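Long-range contacts in phosphoenolpyruvate-protein phosphotransferase (Acinetobacter sp., PDB 3CI6), which probably transfers the phosphoryl group of phosphoenolpyruvate to a histidine of an acceptor protein, this chain being its GAF domain: residues 14-19 / 151-156; 31-36 / 59-64. All blocks are in the same frame, centred on the assembly; numbering follows the deposited sequence. Where two conformers were deposited one is given.

Interaction 1: 14-19 / 151-156; sequences RIVQEI and VTLCAQ
Leu153 pushes one methyl, CD2, into the side of helix 7-20, where it meets Ile15 CG2 at 3.8 Å, Val16 CG2 at the same distance and Ile19 CD1 slightly farther off. The leucine crosses both isoleucines at about a right angle and Val16 more obliquely; neighbouring Ile15 and Val16, with Ile19 a turn on, thus share one methyl. Further along helix 144-167, Gln156 reaches straight over: CG is anti to the backbone N (chi1 178°) and the chain stays extended, which carries the amide between two segments whose axes approach to 10.8 Å and run 13° from parallel. There NE2 donates to the backbone O of Val16 at 3.0 Å with an N-H...O angle of 168°; the acceptor lies close to the plane of the glutamine amide. The amide's other end, OE1, rests 3.3 Å from Val16 CG2, while Ile19 CG2 packs 3.6 Å from NE2. At the dimer interface, Val16 and Ala155 pack on Ala155 and Val16 of the second subunit, whose Gln156 NE2 also hydrogen-bonds Ala155 O. The Val16 carbonyl, set among apolar side chains, receives a side-chain N-H, whereas the buried OE1 has no hydrogen-bond partner in the model.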
loop_
_atom_site.group_PDB
_atom_site.type_symbol
_atom_site.label_atom_id
_atom_site.label_comp_id
_atom_site.label_asym_id
_atom_site.label_seq_id
_atom_site.Cartn_x
_atom_site.Cartn_y
_atom_site.Cartn_z
ATOM N N ARG B 14 3.711 1.529 11.256
ATOM C CA ARG B 14 4.256 0.359 11.937
ATOM C C ARG B 14 3.785 -0.931 11.272
ATOM O O ARG B 14 4.581 -1.854 11.049
ATOM C CB ARG B 14 3.836 0.369 13.398
ATOM C CG ARG B 14 4.386 -0.749 14.168
ATOM C CD ARG B 14 4.410 -0.473 15.664
ATOM N NE ARG B 14 3.167 0.059 16.203
ATOM C CZ ARG B 14 2.018 -0.612 16.289
ATOM N NH1 ARG B 14 0.957 0.004 16.816
ATOM N NH2 ARG B 14 1.891 -1.871 15.843
ATOM N N ILE B 15 2.496 -0.999 10.967
ATOM C CA ILE B 15 1.937 -2.188 10.333
ATOM C C ILE B 15 2.460 -2.328 8.916
ATOM O O ILE B 15 2.869 -3.416 8.495
ATOM C CB ILE B 15 0.397 -2.145 10.331
ATOM C CG1 ILE B 15 -0.133 -2.051 11.746
ATOM C CG2 ILE B 15 -0.150 -3.390 9.649
ATOM C CD1 ILE B 15 -1.609 -1.654 11.902
ATOM N N VAL B 16 2.500 -1.211 8.184
ATOM C CA VAL B 16 3.004 -1.252 6.814
ATOM C C VAL B 16 4.454 -1.792 6.762
ATOM O O VAL B 16 4.823 -2.612 5.912
ATOM C CB VAL B 16 2.878 0.129 6.155
ATOM C CG1 VAL B 16 3.753 0.224 4.935
ATOM C CG2 VAL B 16 1.441 0.435 5.841
ATOM N N GLN B 17 5.271 -1.380 7.723
ATOM C CA GLN B 17 6.669 -1.815 7.767
ATOM C C GLN B 17 6.773 -3.285 8.109
ATOM O O GLN B 17 7.554 -3.992 7.491
ATOM C CB GLN B 17 7.499 -0.904 8.675
ATOM C CG GLN B 17 7.591 0.484 8.021
ATOM C CD GLN B 17 8.764 1.311 8.405
ATOM O OE1 GLN B 17 8.712 2.055 9.399
ATOM N NE2 GLN B 17 9.829 1.247 7.580
ATOM N N GLU B 18 5.940 -3.761 9.020
ATOM C CA GLU B 18 5.959 -5.179 9.352
ATOM C C GLU B 18 5.491 -6.006 8.162
ATOM O O GLU B 18 6.101 -7.051 7.857
ATOM C CB GLU B 18 5.118 -5.451 10.595
ATOM C CG GLU B 18 5.373 -6.824 11.199
ATOM C CD GLU B 18 4.480 -7.157 12.390
ATOM O OE1 GLU B 18 3.645 -6.335 12.823
ATOM O OE2 GLU B 18 4.631 -8.298 12.882
ATOM N N ILE B 19 4.453 -5.572 7.460
ATOM C CA ILE B 19 4.024 -6.298 6.242
ATOM C C ILE B 19 5.125 -6.253 5.170
ATOM O O ILE B 19 5.421 -7.246 4.481
ATOM C CB ILE B 19 2.711 -5.739 5.691
ATOM C CG1 ILE B 19 1.557 -5.994 6.652
ATOM C CG2 ILE B 19 2.384 -6.354 4.327
ATOM C CD1 ILE B 19 0.291 -5.208 6.332
ATOM N N VAL B 151 -8.177 1.129 3.461
ATOM C CA VAL B 151 -7.850 1.303 2.033
ATOM C C VAL B 151 -6.335 1.298 1.811
ATOM O O VAL B 151 -5.819 0.670 0.879
ATOM C CB VAL B 151 -8.549 2.537 1.443
ATOM C CG1 VAL B 151 -7.985 2.931 0.069
ATOM C CG2 VAL B 151 -10.063 2.315 1.395
ATOM N N THR B 152 -5.601 2.005 2.663
ATOM C CA THR B 152 -4.157 2.116 2.504
ATOM C C THR B 152 -3.469 0.767 2.712
ATOM O O THR B 152 -2.631 0.362 1.891
ATOM C CB THR B 152 -3.612 3.204 3.432
ATOM O OG1 THR B 152 -4.270 4.458 3.142
ATOM C CG2 THR B 152 -2.067 3.312 3.236
ATOM N N LEU B 153 -3.855 0.019 3.756
ATOM C CA LEU B 153 -3.311 -1.319 3.940
ATOM C C LEU B 153 -3.689 -2.235 2.795
ATOM O O LEU B 153 -2.880 -3.038 2.332
ATOM C CB LEU B 153 -3.794 -1.901 5.264
ATOM C CG LEU B 153 -3.130 -1.277 6.469
ATOM C CD1 LEU B 153 -3.931 -1.624 7.758
ATOM C CD2 LEU B 153 -1.663 -1.673 6.598
ATOM N N CYS B 154 -4.931 -2.141 2.313
ATOM C CA CYS B 154 -5.293 -3.022 1.216
ATOM C C CYS B 154 -4.439 -2.716 -0.037
ATOM O O CYS B 154 -4.069 -3.621 -0.808
ATOM C CB CYS B 154 -6.771 -2.904 0.885
ATOM S SG CYS B 154 -7.834 -3.751 2.052
ATOM N N ALA B 155 -4.128 -1.432 -0.253
ATOM C CA ALA B 155 -3.339 -1.042 -1.427
ATOM C C ALA B 155 -1.930 -1.591 -1.309
ATOM O O ALA B 155 -1.317 -2.001 -2.332
ATOM C CB ALA B 155 -3.291 0.446 -1.499
ATOM N N GLN B 156 -1.410 -1.663 -0.094
ATOM C CA GLN B 156 -0.094 -2.285 0.099
ATOM C C GLN B 156 -0.174 -3.765 -0.215
ATOM O O GLN B 156 0.675 -4.326 -0.966
ATOM C CB GLN B 156 0.406 -2.129 1.520
ATOM C CG GLN B 156 1.744 -2.809 1.725
ATOM C CD GLN B 156 2.256 -2.714 3.119
ATOM O OE1 GLN B 156 1.527 -2.313 4.041
ATOM N NE2 GLN B 156 3.495 -3.083 3.314
#

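Interaction 2: 31-36 / 59-64; sequences IMVNQV and LMASKG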
loop_
_atom_site.group_PDB
_atom_site.type_symbol
_atom_site.label_atom_id
_atom_site.label_comp_id
_atom_site.label_asym_id
_atom_site.label_seq_id
_atom_site.Cartn_x
_atom_site.Cartn_y
_atom_site.Cartn_z
ATOM N N ILE B 31 -0.183 -10.973 9.393
ATOM C CA ILE B 31 0.159 -9.715 10.074
ATOM C C ILE B 31 -0.946 -8.717 9.884
ATOM O O ILE B 31 -1.381 -8.062 10.831
ATOM C CB ILE B 31 1.465 -9.139 9.513
ATOM C CG1 ILE B 31 2.638 -9.984 9.973
ATOM C CG2 ILE B 31 1.688 -7.735 10.002
ATOM C CD1 ILE B 31 3.897 -9.819 9.050
HETATM N N MSE B 32 -1.427 -8.575 8.655
HETATM C CA MSE B 32 -2.442 -7.550 8.422
HETATM C C MSE B 32 -3.727 -7.800 9.210
HETATM O O MSE B 32 -4.237 -6.886 9.855
HETATM C CB MSE B 32 -2.786 -7.401 6.956
HETATM C CG MSE B 32 -3.660 -6.187 6.709
HETATM SE SE MSE B 32 -3.963 -6.014 4.852
HETATM C CE MSE B 32 -4.838 -7.766 4.568
ATOM N N VAL B 33 -4.270 -9.006 9.164
ATOM C CA VAL B 33 -5.575 -9.219 9.863
ATOM C C VAL B 33 -5.441 -9.038 11.367
ATOM O O VAL B 33 -6.331 -8.493 12.037
ATOM C CB VAL B 33 -6.285 -10.547 9.500
ATOM C CG1 VAL B 33 -6.592 -10.565 8.012
ATOM C CG2 VAL B 33 -5.516 -11.748 9.972
ATOM N N ASN B 34 -4.347 -9.500 11.949
ATOM C CA ASN B 34 -4.178 -9.411 13.399
ATOM C C ASN B 34 -3.907 -7.977 13.819
ATOM O O ASN B 34 -4.452 -7.504 14.810
ATOM C CB ASN B 34 -3.079 -10.361 13.831
ATOM C CG ASN B 34 -3.587 -11.779 13.908
ATOM O OD1 ASN B 34 -4.289 -12.136 14.872
ATOM N ND2 ASN B 34 -3.334 -12.569 12.874
ATOM N N GLN B 35 -3.060 -7.285 13.061
ATOM C CA GLN B 35 -2.784 -5.898 13.383
ATOM C C GLN B 35 -3.946 -4.945 13.161
ATOM O O GLN B 35 -4.154 -4.056 13.990
ATOM C CB GLN B 35 -1.524 -5.382 12.692
ATOM C CG GLN B 35 -0.272 -6.128 13.052
ATOM C CD GLN B 35 0.192 -5.941 14.456
ATOM O OE1 GLN B 35 -0.520 -5.372 15.302
ATOM N NE2 GLN B 35 1.414 -6.363 14.727
ATOM N N VAL B 36 -4.736 -5.185 12.124
ATOM C CA VAL B 36 -5.974 -4.419 11.910
ATOM C C VAL B 36 -6.919 -4.665 13.095
ATOM O O VAL B 36 -7.472 -3.721 13.686
ATOM C CB VAL B 36 -6.665 -4.750 10.596
ATOM C CG1 VAL B 36 -8.111 -4.196 10.575
ATOM C CG2 VAL B 36 -5.828 -4.150 9.412
ATOM N N LEU B 59 -10.963 -17.822 1.902
ATOM C CA LEU B 59 -10.521 -17.231 3.155
ATOM C C LEU B 59 -9.065 -17.599 3.373
ATOM O O LEU B 59 -8.731 -18.789 3.406
ATOM C CB LEU B 59 -11.370 -17.781 4.299
ATOM C CG LEU B 59 -10.985 -17.305 5.681
ATOM C CD1 LEU B 59 -11.114 -15.802 5.884
ATOM C CD2 LEU B 59 -11.852 -18.056 6.704
HETATM N N MSE B 60 -8.194 -16.604 3.431
HETATM C CA MSE B 60 -6.735 -16.846 3.574
HETATM C C MSE B 60 -6.082 -16.471 4.881
HETATM O O MSE B 60 -4.967 -16.948 5.201
HETATM C CB MSE B 60 -5.980 -16.150 2.435
HETATM C CG MSE B 60 -6.409 -16.574 1.083
HETATM SE SE MSE B 60 -5.597 -18.230 0.640
HETATM C CE MSE B 60 -3.708 -17.656 0.467
ATOM N N ALA B 61 -6.782 -15.652 5.660
ATOM C CA ALA B 61 -6.304 -15.297 6.992
ATOM C C ALA B 61 -7.443 -14.685 7.782
ATOM O O ALA B 61 -8.332 -14.055 7.194
ATOM C CB ALA B 61 -5.150 -14.332 6.898
ATOM N N SER B 62 -7.419 -14.854 9.089
ATOM C CA SER B 62 -8.433 -14.253 9.943
ATOM C C SER B 62 -7.975 -14.120 11.369
ATOM O O SER B 62 -7.335 -15.019 11.927
ATOM C CB SER B 62 -9.715 -15.072 9.951
ATOM O OG SER B 62 -10.748 -14.408 10.686
ATOM N N LYS B 63 -8.330 -12.982 11.963
ATOM C CA LYS B 63 -8.356 -12.847 13.426
ATOM C C LYS B 63 -9.826 -12.903 13.823
ATOM O O LYS B 63 -10.584 -12.055 13.377
ATOM C CB LYS B 63 -7.675 -11.556 13.903
ATOM C CG LYS B 63 -7.691 -11.337 15.431
ATOM C CD LYS B 63 -9.090 -10.996 15.975
ATOM C CE LYS B 63 -9.061 -10.240 17.315
ATOM N NZ LYS B 63 -10.460 -9.990 17.840
ATOM N N GLY B 64 -10.225 -13.908 14.600
ATOM C CA GLY B 64 -11.560 -13.973 15.140
ATOM C C GLY B 64 -12.428 -15.097 14.616
ATOM O O GLY B 64 -13.250 -15.608 15.367
HETATM O O HOH W 1 -4.459 -15.112 13.035
#
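Val33 lies with its methyl CG2 on the backbone of strand 56-63, 3.7 Å from both Ser62 C and Lys63 N. With chi1 at -61°, CG2 sits between the backbone N and the carbonyl carbon, while CG1 lies 4.0 Å from Ala61 O. Ala61 CB completes this close apolar part, 4.0 Å from Val33 CG2; the axes of the two segments approach to 7.0 Å. The other side is polar and looser. Asn34 OD1 touches the aliphatic start of Lys63, 3.5 Å from CG, without a hydrogen bond. A water accepts from Asn34 ND2 at 2.8 Å and donates to Ser62 O at 3.1 Å, bridging helix and strand where no direct bond joins them; ND2 also binds Asp30 O, within its own helix. Lys63 bends at chi2 (-71°) and takes its ammonium group away from the asparagine to the carbonyls of Val42 and Asp43. Met60 and Ala61 form a classic beta bulge opposite Ile47 of strand 44-51. Helix 25-40 lies along one face of the antiparallel GAF sheet, where segment 31-36 runs 18° from the direction of strand residues 59-63, with Met32 and Val36 turned to helix 144-167.

How the interactions relate
From the N terminus, helix 7-20 supplies the first half of interaction 1, and helix 25-40, the next helix, opens interaction 2. That contact closes early, after strand 44-51, when the chain returns along strand 56-63. Interaction 1 is completed only after helix 80-88 and the remaining strands, by helix 144-167, so its long loop encloses the whole of the shorter one, without crossing. Their centres are 12 Å apart and they touch directly: Glu18 OE1 and Gln35 NE2 probably form a hydrogen bond, and Leu153 packs on Val36. Helix 25-40 lies against both terminal helices and strand 56-63, while helix 144-167 also packs directly on strand 116-124; both terminal helices meet the second subunit.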